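Local atomic coordinates of putative tagatose-6-phosphate ketose/aldose isomerase (Escherichia coli, PDB entry 3C3J), a protein that belongs to the SIS-domain family and pairs two alpha-beta domains, each built round a parallel beta-sheet, in a two-subunit assembly. Residues 57-62 against 89-94; 63-68 against 85-90; 260-265 against 289-294; 294-299 against 306-311. All blocks are in the same frame, centred on the assembly; numbering follows the deposited sequence.

Contact 1 of 4, residues 57-62 against 89-94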
loop_
_atom_site.group_PDB
_atom_site.type_symbol
_atom_site.label_atom_id
_atom_site.label_comp_id
_atom_site.label_asym_id
_atom_site.label_seq_id
_atom_site.Cartn_x
_atom_site.Cartn_y
_atom_site.Cartn_z
ATOM N N ILE A 57 -4.229 -14.847 -7.170
ATOM C CA ILE A 57 -4.337 -13.778 -6.188
ATOM C C ILE A 57 -3.973 -14.317 -4.821
ATOM O O ILE A 57 -4.539 -15.313 -4.379
ATOM C CB ILE A 57 -5.743 -13.136 -6.178
ATOM C CG1 ILE A 57 -5.972 -12.389 -7.481
ATOM C CG2 ILE A 57 -5.914 -12.175 -4.969
ATOM C CD1 ILE A 57 -7.369 -11.771 -7.655
ATOM N N LEU A 58 -3.033 -13.661 -4.155
ATOM C CA LEU A 58 -2.712 -13.961 -2.763
ATOM C C LEU A 58 -3.548 -13.031 -1.887
ATOM O O LEU A 58 -3.495 -11.818 -2.034
ATOM C CB LEU A 58 -1.224 -13.724 -2.494
ATOM C CG LEU A 58 -0.273 -14.848 -2.838
ATOM C CD1 LEU A 58 -0.281 -15.162 -4.339
ATOM C CD2 LEU A 58 1.132 -14.517 -2.324
ATOM N N THR A 59 -4.323 -13.600 -0.973
ATOM C CA THR A 59 -5.216 -12.796 -0.156
ATOM C C THR A 59 -5.168 -13.172 1.332
ATOM O O THR A 59 -5.071 -14.350 1.696
ATOM C CB THR A 59 -6.671 -12.858 -0.707
ATOM O OG1 THR A 59 -7.447 -11.806 -0.122
ATOM C CG2 THR A 59 -7.347 -14.256 -0.427
ATOM N N GLY A 60 -5.223 -12.149 2.173
ATOM C CA GLY A 60 -5.330 -12.289 3.619
ATOM C C GLY A 60 -5.749 -10.939 4.205
ATOM O O GLY A 60 -5.807 -9.926 3.481
ATOM N N ALA A 61 -6.059 -10.929 5.502
ATOM C CA ALA A 61 -6.401 -9.707 6.223
ATOM C C ALA A 61 -5.279 -9.341 7.180
ATOM O O ALA A 61 -4.616 -10.218 7.714
ATOM C CB ALA A 61 -7.687 -9.924 7.012
ATOM N N GLY A 62 -5.076 -8.043 7.417
ATOM C CA GLY A 62 -4.064 -7.587 8.382
ATOM C C GLY A 62 -2.674 -8.098 8.010
ATOM O O GLY A 62 -2.264 -8.051 6.832
ATOM N N THR A 89 -9.790 -7.825 2.859
ATOM C CA THR A 89 -10.606 -6.681 3.223
ATOM C C THR A 89 -11.040 -5.889 1.974
ATOM O O THR A 89 -12.168 -5.391 1.931
ATOM C CB THR A 89 -9.857 -5.806 4.276
ATOM O OG1 THR A 89 -8.491 -5.637 3.875
ATOM C CG2 THR A 89 -9.876 -6.492 5.662
ATOM N N ASP A 90 -10.204 -5.828 0.937
ATOM C CA ASP A 90 -10.606 -5.202 -0.347
ATOM C C ASP A 90 -11.505 -6.089 -1.212
ATOM O O ASP A 90 -12.418 -5.579 -1.886
ATOM C CB ASP A 90 -9.387 -4.792 -1.187
ATOM C CG ASP A 90 -8.598 -3.658 -0.565
ATOM O OD1 ASP A 90 -9.160 -2.896 0.251
ATOM O OD2 ASP A 90 -7.392 -3.523 -0.892
ATOM N N LEU A 91 -11.255 -7.396 -1.211
ATOM C CA LEU A 91 -12.119 -8.341 -1.926
ATOM C C LEU A 91 -13.531 -8.293 -1.394
ATOM O O LEU A 91 -14.484 -8.296 -2.177
ATOM C CB LEU A 91 -11.574 -9.773 -1.858
ATOM C CG LEU A 91 -10.297 -10.060 -2.658
ATOM C CD1 LEU A 91 -9.892 -11.580 -2.570
ATOM C CD2 LEU A 91 -10.428 -9.558 -4.095
ATOM N N VAL A 92 -13.682 -8.187 -0.075
ATOM C CA VAL A 92 -14.997 -8.248 0.545
ATOM C C VAL A 92 -15.799 -6.953 0.307
ATOM O O VAL A 92 -17.003 -7.010 0.067
ATOM C CB VAL A 92 -14.914 -8.583 2.061
ATOM C CG1 VAL A 92 -16.272 -8.417 2.718
ATOM C CG2 VAL A 92 -14.397 -9.998 2.292
ATOM N N THR A 93 -15.139 -5.794 0.330
ATOM C CA THR A 93 -15.838 -4.505 0.164
ATOM C C THR A 93 -16.029 -4.092 -1.294
ATOM O O THR A 93 -17.012 -3.485 -1.619
ATOM C CB THR A 93 -15.145 -3.337 0.902
ATOM O OG1 THR A 93 -13.841 -3.127 0.347
ATOM C CG2 THR A 93 -15.083 -3.583 2.442
ATOM N N ASN A 94 -15.093 -4.464 -2.161
ATOM C CA ASN A 94 -15.079 -4.049 -3.568
ATOM C C ASN A 94 -14.767 -5.231 -4.519
ATOM O O ASN A 94 -13.894 -5.111 -5.383
ATOM C CB ASN A 94 -14.025 -2.937 -3.773
ATOM C CG ASN A 94 -14.397 -1.623 -3.101
ATOM O OD1 ASN A 94 -14.815 -0.644 -3.765
ATOM N ND2 ASN A 94 -14.247 -1.577 -1.800
HETATM O O HOH W 1 -6.161 -5.999 5.519
#

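Contact 2 of 4, residues 63-68 against 85-90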
loop_
_atom_site.group_PDB
_atom_site.type_symbol
_atom_site.label_atom_id
_atom_site.label_comp_id
_atom_site.label_asym_id
_atom_site.label_seq_id
_atom_site.Cartn_x
_atom_site.Cartn_y
_atom_site.Cartn_z
ATOM N N THR A 63 -1.967 -8.608 9.015
ATOM C CA THR A 63 -0.663 -9.261 8.818
ATOM C C THR A 63 -0.648 -10.280 7.677
ATOM O O THR A 63 0.310 -10.352 6.928
ATOM C CB THR A 63 -0.212 -9.937 10.125
ATOM O OG1 THR A 63 0.086 -8.921 11.099
ATOM C CG2 THR A 63 1.018 -10.829 9.905
ATOM N N SER A 64 -1.722 -11.050 7.540
ATOM C CA SER A 64 -1.813 -12.068 6.481
ATOM C C SER A 64 -1.852 -11.437 5.105
ATOM O O SER A 64 -1.462 -12.082 4.149
ATOM C CB SER A 64 -3.012 -12.993 6.674
ATOM O OG SER A 64 -2.840 -13.795 7.834
ATOM N N ALA A 65 -2.319 -10.188 5.011
ATOM C CA ALA A 65 -2.302 -9.465 3.733
ATOM C C ALA A 65 -0.877 -9.139 3.314
ATOM O O ALA A 65 -0.579 -9.037 2.118
ATOM C CB ALA A 65 -3.114 -8.173 3.826
ATOM N N PHE A 66 0.012 -8.959 4.285
ATOM C CA PHE A 66 1.370 -8.492 3.963
ATOM C C PHE A 66 2.231 -9.595 3.356
ATOM O O PHE A 66 3.240 -9.303 2.721
ATOM C CB PHE A 66 2.043 -7.865 5.200
ATOM C CG PHE A 66 1.193 -6.830 5.880
ATOM C CD1 PHE A 66 0.318 -6.018 5.156
ATOM C CD2 PHE A 66 1.268 -6.650 7.263
ATOM C CE1 PHE A 66 -0.495 -5.070 5.816
ATOM C CE2 PHE A 66 0.479 -5.713 7.902
ATOM C CZ PHE A 66 -0.404 -4.918 7.181
ATOM N N ILE A 67 1.818 -10.851 3.482
ATOM C CA ILE A 67 2.524 -11.949 2.823
ATOM C C ILE A 67 2.612 -11.682 1.314
ATOM O O ILE A 67 3.687 -11.647 0.759
ATOM C CB ILE A 67 1.879 -13.343 3.098
ATOM C CG1 ILE A 67 1.906 -13.632 4.607
ATOM C CG2 ILE A 67 2.602 -14.484 2.251
ATOM C CD1 ILE A 67 1.114 -14.830 5.019
ATOM N N GLY A 68 1.464 -11.470 0.680
ATOM C CA GLY A 68 1.408 -11.174 -0.736
ATOM C C GLY A 68 2.170 -9.921 -1.078
ATOM O O GLY A 68 2.771 -9.845 -2.125
ATOM N N ALA A 85 -1.307 -9.563 -5.218
ATOM C CA ALA A 85 -1.819 -9.579 -3.865
ATOM C C ALA A 85 -2.996 -8.598 -3.723
ATOM O O ALA A 85 -2.891 -7.418 -4.097
ATOM C CB ALA A 85 -0.697 -9.172 -2.871
ATOM N N VAL A 86 -4.098 -9.068 -3.158
ATOM C CA VAL A 86 -5.252 -8.210 -2.858
ATOM C C VAL A 86 -5.737 -8.637 -1.497
ATOM O O VAL A 86 -6.099 -9.793 -1.319
ATOM C CB VAL A 86 -6.423 -8.374 -3.892
ATOM C CG1 VAL A 86 -7.580 -7.442 -3.563
ATOM C CG2 VAL A 86 -5.945 -8.095 -5.295
ATOM N N PRO A 87 -5.730 -7.729 -0.527
ATOM C CA PRO A 87 -6.199 -8.068 0.818
ATOM C C PRO A 87 -7.636 -8.558 0.815
ATOM O O PRO A 87 -8.441 -8.104 -0.004
ATOM C CB PRO A 87 -6.121 -6.739 1.571
ATOM C CG PRO A 87 -5.201 -5.882 0.789
ATOM C CD PRO A 87 -5.237 -6.345 -0.625
ATOM N N THR A 88 -7.967 -9.493 1.698
ATOM C CA THR A 88 -9.340 -9.958 1.803
ATOM C C THR A 88 -10.280 -8.822 2.131
ATOM O O THR A 88 -11.438 -8.859 1.726
ATOM C CB THR A 88 -9.543 -11.071 2.838
ATOM O OG1 THR A 88 -9.127 -10.611 4.129
ATOM C CG2 THR A 88 -8.750 -12.314 2.426
ATOM N N THR A 89 -9.790 -7.825 2.859
ATOM C CA THR A 89 -10.606 -6.681 3.223
ATOM C C THR A 89 -11.040 -5.889 1.974
ATOM O O THR A 89 -12.168 -5.391 1.931
ATOM C CB THR A 89 -9.857 -5.806 4.276
ATOM O OG1 THR A 89 -8.491 -5.637 3.875
ATOM C CG2 THR A 89 -9.876 -6.492 5.662
ATOM N N ASP A 90 -10.204 -5.828 0.937
ATOM C CA ASP A 90 -10.606 -5.202 -0.347
ATOM C C ASP A 90 -11.505 -6.089 -1.212
ATOM O O ASP A 90 -12.418 -5.579 -1.886
ATOM C CB ASP A 90 -9.387 -4.792 -1.187
ATOM C CG ASP A 90 -8.598 -3.658 -0.565
ATOM O OD1 ASP A 90 -9.160 -2.896 0.251
ATOM O OD2 ASP A 90 -7.392 -3.523 -0.892
#

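Contact 3 of 4, residues 260-265 against 289-294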
loop_
_atom_site.group_PDB
_atom_site.type_symbol
_atom_site.label_atom_id
_atom_site.label_comp_id
_atom_site.label_asym_id
_atom_site.label_seq_id
_atom_site.Cartn_x
_atom_site.Cartn_y
_atom_site.Cartn_z
ATOM N N SER A 260 8.958 2.715 1.372
ATOM C CA SER A 260 10.179 2.328 0.694
ATOM C C SER A 260 11.173 3.478 0.872
ATOM O O SER A 260 10.767 4.611 1.069
ATOM C CB SER A 260 9.945 2.087 -0.784
ATOM O OG SER A 260 9.581 3.281 -1.412
ATOM N N PRO A 261 12.474 3.174 0.869
ATOM C CA PRO A 261 13.479 4.238 0.920
ATOM C C PRO A 261 13.284 5.358 -0.114
ATOM O O PRO A 261 13.351 6.535 0.259
ATOM C CB PRO A 261 14.797 3.474 0.708
ATOM C CG PRO A 261 14.527 2.145 1.313
ATOM C CD PRO A 261 13.080 1.840 0.969
ATOM N N THR A 262 13.019 5.007 -1.375
ATOM C CA THR A 262 12.853 6.026 -2.415
ATOM C C THR A 262 11.497 6.759 -2.289
ATOM O O THR A 262 11.435 7.970 -2.461
ATOM C CB THR A 262 13.031 5.440 -3.816
ATOM O OG1 THR A 262 12.120 4.356 -3.968
ATOM C CG2 THR A 262 14.474 4.913 -4.001
ATOM N N GLY A 263 10.442 6.029 -1.930
ATOM C CA GLY A 263 9.130 6.604 -1.657
ATOM C C GLY A 263 9.172 7.617 -0.518
ATOM O O GLY A 263 8.491 8.651 -0.568
ATOM N N PHE A 264 10.012 7.332 0.480
ATOM C CA PHE A 264 10.124 8.157 1.692
ATOM C C PHE A 264 10.488 9.612 1.409
ATOM O O PHE A 264 10.053 10.514 2.128
ATOM C CB PHE A 264 11.141 7.526 2.655
ATOM C CG PHE A 264 10.991 7.953 4.100
ATOM C CD1 PHE A 264 9.763 7.884 4.737
ATOM C CD2 PHE A 264 12.099 8.353 4.830
ATOM C CE1 PHE A 264 9.624 8.252 6.081
ATOM C CE2 PHE A 264 11.979 8.713 6.171
ATOM C CZ PHE A 264 10.739 8.664 6.796
ATOM N N ARG A 265 11.261 9.841 0.355
ATOM C CA ARG A 265 11.692 11.201 0.001
ATOM C C ARG A 265 10.559 12.117 -0.436
ATOM O O ARG A 265 10.650 13.323 -0.266
ATOM C CB ARG A 265 12.695 11.160 -1.141
ATOM C CG ARG A 265 14.047 10.696 -0.732
ATOM C CD ARG A 265 15.050 11.140 -1.751
ATOM N NE ARG A 265 16.365 10.617 -1.419
ATOM C CZ ARG A 265 16.810 9.423 -1.796
ATOM N NH1 ARG A 265 16.066 8.614 -2.552
ATOM N NH2 ARG A 265 18.022 9.050 -1.434
ATOM N N ARG A 289 20.026 -2.282 -3.658
ATOM C CA ARG A 289 20.663 -1.775 -2.438
ATOM C C ARG A 289 21.380 -0.447 -2.589
ATOM O O ARG A 289 21.515 0.284 -1.639
ATOM C CB ARG A 289 21.590 -2.808 -1.840
ATOM C CG ARG A 289 22.810 -3.088 -2.592
ATOM C CD ARG A 289 23.475 -4.371 -2.047
ATOM N NE ARG A 289 23.583 -4.376 -0.584
ATOM C CZ ARG A 289 24.573 -3.807 0.092
ATOM N NH1 ARG A 289 25.562 -3.192 -0.550
ATOM N NH2 ARG A 289 24.588 -3.871 1.423
ATOM N N GLN A 290 21.787 -0.111 -3.804
ATOM C CA GLN A 290 22.384 1.198 -4.059
ATOM C C GLN A 290 21.433 2.327 -3.641
ATOM O O GLN A 290 21.845 3.297 -3.039
ATOM C CB GLN A 290 22.730 1.320 -5.534
ATOM C CG GLN A 290 23.701 0.279 -6.002
ATOM C CD GLN A 290 23.918 0.403 -7.464
ATOM O OE1 GLN A 290 23.065 -0.007 -8.272
ATOM N NE2 GLN A 290 25.001 1.066 -7.832
ATOM N N TYR A 291 20.147 2.147 -3.920
ATOM C CA TYR A 291 19.144 3.131 -3.580
ATOM C C TYR A 291 18.911 3.180 -2.077
ATOM O O TYR A 291 18.734 4.255 -1.505
ATOM C CB TYR A 291 17.839 2.832 -4.325
ATOM C CG TYR A 291 17.957 3.039 -5.830
ATOM C CD1 TYR A 291 17.715 4.278 -6.398
ATOM C CD2 TYR A 291 18.335 1.997 -6.665
ATOM C CE1 TYR A 291 17.829 4.473 -7.760
ATOM C CE2 TYR A 291 18.467 2.174 -8.015
ATOM C CZ TYR A 291 18.216 3.415 -8.562
ATOM O OH TYR A 291 18.331 3.596 -9.912
ATOM N N ASP A 292 18.875 2.004 -1.453
ATOM C CA ASP A 292 18.754 1.901 0.017
ATOM C C ASP A 292 19.889 2.623 0.723
ATOM O O ASP A 292 19.662 3.368 1.675
ATOM C CB ASP A 292 18.726 0.455 0.483
ATOM C CG ASP A 292 17.515 -0.322 -0.056
ATOM O OD1 ASP A 292 16.552 0.304 -0.539
ATOM O OD2 ASP A 292 17.553 -1.562 -0.002
ATOM N N LEU A 293 21.105 2.419 0.242
ATOM C CA LEU A 293 22.262 3.029 0.871
ATOM C C LEU A 293 22.349 4.557 0.628
ATOM O O LEU A 293 22.775 5.285 1.511
ATOM C CB LEU A 293 23.524 2.307 0.421
ATOM C CG LEU A 293 23.715 0.875 0.916
ATOM C CD1 LEU A 293 25.047 0.375 0.402
ATOM C CD2 LEU A 293 23.685 0.793 2.449
ATOM N N ASP A 294 21.937 5.047 -0.539
ATOM C CA ASP A 294 21.831 6.497 -0.759
ATOM C C ASP A 294 20.838 7.172 0.177
ATOM O O ASP A 294 21.115 8.245 0.697
ATOM C CB ASP A 294 21.397 6.797 -2.177
ATOM C CG ASP A 294 22.450 6.474 -3.175
ATOM O OD1 ASP A 294 23.639 6.318 -2.787
ATOM O OD2 ASP A 294 22.070 6.397 -4.359
HETATM O O HOH W 2 17.896 6.433 -2.931
#

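Contact 4 of 4, residues 294-299 against 306-311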
loop_
_atom_site.group_PDB
_atom_site.type_symbol
_atom_site.label_atom_id
_atom_site.label_comp_id
_atom_site.label_asym_id
_atom_site.label_seq_id
_atom_site.Cartn_x
_atom_site.Cartn_y
_atom_site.Cartn_z
ATOM N N ASP A 294 21.937 5.047 -0.539
ATOM C CA ASP A 294 21.831 6.497 -0.759
ATOM C C ASP A 294 20.838 7.172 0.177
ATOM O O ASP A 294 21.115 8.245 0.697
ATOM C CB ASP A 294 21.397 6.797 -2.177
ATOM C CG ASP A 294 22.450 6.474 -3.175
ATOM O OD1 ASP A 294 23.639 6.318 -2.787
ATOM O OD2 ASP A 294 22.070 6.397 -4.359
ATOM N N LEU A 295 19.691 6.542 0.394
ATOM C CA LEU A 295 18.728 7.048 1.360
ATOM C C LEU A 295 19.267 6.986 2.817
ATOM O O LEU A 295 19.122 7.945 3.594
ATOM C CB LEU A 295 17.353 6.339 1.252
ATOM C CG LEU A 295 16.565 7.048 2.384
ATOM C CD1 LEU A 295 15.744 8.222 1.943
ATOM C CD2 LEU A 295 15.860 6.131 3.358
ATOM N N LEU A 296 19.889 5.865 3.181
ATOM C CA LEU A 296 20.526 5.750 4.494
ATOM C C LEU A 296 21.527 6.898 4.711
ATOM O O LEU A 296 21.522 7.560 5.746
ATOM C CB LEU A 296 21.248 4.421 4.603
ATOM C CG LEU A 296 21.880 4.067 5.945
ATOM C CD1 LEU A 296 20.830 4.191 7.056
ATOM C CD2 LEU A 296 22.459 2.648 5.838
ATOM N N ALA A 297 22.362 7.130 3.710
ATOM C CA ALA A 297 23.354 8.229 3.773
ATOM C C ALA A 297 22.690 9.580 4.043
ATOM O O ALA A 297 23.175 10.398 4.839
ATOM C CB ALA A 297 24.154 8.285 2.480
ATOM N N GLU A 298 21.583 9.824 3.363
ATOM C CA GLU A 298 20.829 11.049 3.533
ATOM C C GLU A 298 20.250 11.174 4.947
ATOM O O GLU A 298 20.359 12.234 5.570
ATOM C CB GLU A 298 19.713 11.110 2.478
ATOM C CG GLU A 298 18.744 12.292 2.577
ATOM C CD GLU A 298 17.739 12.311 1.428
ATOM O OE1 GLU A 298 18.127 11.934 0.284
ATOM O OE2 GLU A 298 16.564 12.685 1.682
ATOM N N LEU A 299 19.661 10.097 5.470
ATOM C CA LEU A 299 19.140 10.123 6.843
ATOM C C LEU A 299 20.251 10.315 7.878
ATOM O O LEU A 299 20.038 10.966 8.889
ATOM C CB LEU A 299 18.349 8.840 7.153
ATOM C CG LEU A 299 17.095 8.642 6.292
ATOM C CD1 LEU A 299 16.272 7.468 6.819
ATOM C CD2 LEU A 299 16.253 9.912 6.189
HETATM N N MSE A 306 16.008 10.589 16.170
HETATM C CA MSE A 306 16.617 10.138 17.418
HETATM C C MSE A 306 17.657 9.074 17.148
HETATM O O MSE A 306 18.711 9.073 17.773
HETATM C CB MSE A 306 15.567 9.574 18.368
HETATM C CG MSE A 306 16.109 9.104 19.732
HETATM SE SE MSE A 306 14.643 8.652 20.990
HETATM C CE MSE A 306 14.291 10.460 21.718
ATOM N N ARG A 307 17.341 8.150 16.231
ATOM C CA ARG A 307 18.247 7.059 15.868
ATOM C C ARG A 307 17.908 6.518 14.482
ATOM O O ARG A 307 16.726 6.387 14.158
ATOM C CB ARG A 307 18.159 5.915 16.892
ATOM C CG ARG A 307 19.334 4.944 16.821
ATOM C CD ARG A 307 19.397 3.998 18.007
ATOM N NE ARG A 307 19.514 4.731 19.272
ATOM C CZ ARG A 307 19.348 4.209 20.488
ATOM N NH1 ARG A 307 19.076 2.916 20.646
ATOM N NH2 ARG A 307 19.463 4.991 21.565
ATOM N N VAL A 308 18.944 6.209 13.697
ATOM C CA VAL A 308 18.814 5.556 12.391
ATOM C C VAL A 308 19.597 4.254 12.455
ATOM O O VAL A 308 20.805 4.269 12.681
ATOM C CB VAL A 308 19.331 6.407 11.224
ATOM C CG1 VAL A 308 19.144 5.650 9.851
ATOM C CG2 VAL A 308 18.617 7.786 11.185
ATOM N N ILE A 309 18.902 3.123 12.279
ATOM C CA ILE A 309 19.514 1.790 12.339
ATOM C C ILE A 309 19.397 1.137 10.966
ATOM O O ILE A 309 18.312 1.041 10.428
ATOM C CB ILE A 309 18.814 0.876 13.380
ATOM C CG1 ILE A 309 18.875 1.472 14.779
ATOM C CG2 ILE A 309 19.399 -0.538 13.399
ATOM C CD1 ILE A 309 18.159 0.616 15.804
ATOM N N ALA A 310 20.531 0.731 10.409
ATOM C CA ALA A 310 20.591 -0.065 9.194
ATOM C C ALA A 310 20.768 -1.517 9.598
ATOM O O ALA A 310 21.655 -1.841 10.408
ATOM C CB ALA A 310 21.744 0.359 8.338
ATOM N N ILE A 311 19.949 -2.392 9.019
ATOM C CA ILE A 311 20.134 -3.835 9.137
ATOM C C ILE A 311 20.544 -4.369 7.760
ATOM O O ILE A 311 19.833 -4.166 6.781
ATOM C CB ILE A 311 18.865 -4.555 9.670
ATOM C CG1 ILE A 311 18.350 -3.879 10.951
ATOM C CG2 ILE A 311 19.158 -6.022 9.934
ATOM C CD1 ILE A 311 17.050 -4.476 11.496
#

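Contact 1 of 4, residues 57-62 against 89-94
Thr59 and Leu91 reach toward each other tip to tip, and this is the tightly packed end of the contact. The closest pair is Thr59 OG1 and Leu91 CD1 at 3.5 Å. CD1 of Leu91 also lies 3.9 Å from CB of Thr59. A chi1 of -165° sets OG1 of Thr59 anti to its own N and swings it toward the helix. The methyl only packs against this oxygen, whose hydrogen bond is to Val86 O, in the link between strand 82-85 and helix 88-93. Leu91 fills the same buried layer by also packing on Val86, Leu99 and Ala122.

The other end is looser. Although the CA atoms of Ala61 and Thr89 come within 6.0 Å, their methyls meet only at 4.3 Å, CB of Ala61 against CG2 of Thr89. Here a water does the joining: it accepts from Gly62 N at 3.0 Å and lies 2.9 Å from Thr89 OG1. Ala61 and Gly62 are partly exposed, and His266 of the second subunit packs on Ala61. Gly62 turns the chain with a positive phi of 58°, a value that suits glycine. The strand 55-59, its glycine-containing turn and the following helix 63-79 fit a Rossmann-type GxGxxA pattern, consistent with the strand-turn-helix of the parallel alpha-beta fold found in SIS domains.

Contact 2 of 4, residues 63-68 against 85-90
Ala65 and Gly68, one helical turn apart, are the residues of 63-68 that meet Pro87 and Ala85. Near the beginning of helix 63-79, Thr63 has its OG1 hydrogen-bonded to Glu241, and Thr63 O accepts from Phe66 N at 3.0 Å. Ser64 faces Met172 and Met179. Ala65 then directs its methyl at the partner segment, and its CB rests 4.0 Å from Pro87 CB. Phe66 sends its side chain off to helix 235-249, where it packs on Arg240, Glu241 and Leu244, while Ile67 leans on Ile176 and Met179. Gly68 returns to the interface with bare backbone: Ala85 CB sits 3.5 Å from Gly68 C and 3.6 Å from Gly68 CA, and the two CA atoms are 4.8 Å apart. Pro87, at the N-cap position of helix 88-93, thus lies against the first turns of helix 63-79, just after strand 82-85, which that helix leads into by a beta-alpha-beta crossover from strand 55-59. No hydrogen bond links the two segments. The small residues Ala65, Gly68 and Ala85 let backbone come close to backbone, Pro87 presents a ring carbon, CB, and the contact is one of shape rather than polarity.

Contact 3 of 4, residues 260-265 against 289-294
Arg265 leans on helix 288-302 opposite Asp294, and its side chain can be traced outward. CB points toward the helix, and the stem packs on Leu295. From CG to NE the chain is extended, which brings an edge of the guanidinium up to the helix backbone. NE forms a salt bridge with Glu298 OE1. Arg265 NH1 donates to a water at 2.9 Å, held in the guanidinium plane at its edge; that water in turn donates to Tyr291 O at 2.7 Å. Arg265 NH2 lies 3.7 Å from Asp294 C, which sits near the guanidinium plane. The distance from Arg265 NH2 to Asp294 OD2 is 5.7 Å, too long for a salt bridge.

At the other end, Pro261 and Asp292 pass at a slant, with Pro261 CG 3.3 Å from Asp292 OD1. That carboxylate is held by Ser232 OG at OD1 and by Ser283 N at OD2. Thr262 CG2 rests 4.0 Å from Tyr291 CB, while the tyrosine OH bonds to Tyr287 and to His380 N of the second subunit. Before Pro261, Ser260 OG accepts from Gly263 N at 2.9 Å, capping the short helix.

No direct hydrogen bond crosses between 260-265 and 289-294: van der Waals contacts and one bridging water join them, and the polar groups at the contact, Arg265 and Asp292 foremost, are fixed by third parties.

Contact 4 of 4, residues 294-299 against 306-311
Leu296 and Leu299 meet Val308 and Ala310 without any ring, amide, carboxylate or guanidinium between them, so no flat side chain takes part and there is no face or edge to assign; among backbone groups, Leu299 O comes to 4.2 Å from Val308 CG2. The rest is aliphatic. Leu296 has CG anti to its N (chi1 -175°), and although its CB does not aim at the strand, its fork ends there. One prong, Leu296 CD1, lies 3.6 Å from Val308 CG1; the other, CD2, presses on Ala310 CB at 3.5 Å, closer than two methyls normally approach. The side chains of Leu296 and Val308 run alongside one another, pointing opposite ways. Val308 spreads its two methyls between both leucines, CG2 meeting Leu299 CB at 4.2 Å.

The axes of 294-299 and 307-311 come within 9.6 Å at 158°, so helix and strand run nearly antiparallel, as the helix of a beta-alpha-beta unit does; here it connects strand 276-281 to strand 307-312. Val278 on the adjacent strand 276-281 and Leu230 on strand 226-231 beyond it extend the layer beneath Leu299, while Ile318 and Val319 cover Leu296. Glu298 points elsewhere, forming a salt bridge with Lys269. With no hydrogen bond between the segments, the helix is seated on the sheet by apolar carbons, closest at Leu296 and looser at Leu299.

How the contacts relate
Contacts 1, 3 and 4 are buried and contact 2 partly so. Contacts 1 and 2 share helix 88-93 in the first SIS range, and a probable hydrogen bond from Thr88 N to Gly60 O, 2.8 Å, joins them; contacts 3 and 4 share helix 288-302 in the second, with Asp294 common to both. The pairs stand apart, the centres of contacts 1 and 3 about 28 Å from each other. Chemistry follows place: in contact 4, between helix and sheet, the side-chain contacts are all aliphatic, and contact 2 relies on small residues and a proline, whereas contacts 1 and 3 include bridging waters. The second subunit borders contacts 1 and 3 and is reached from contact 4 too.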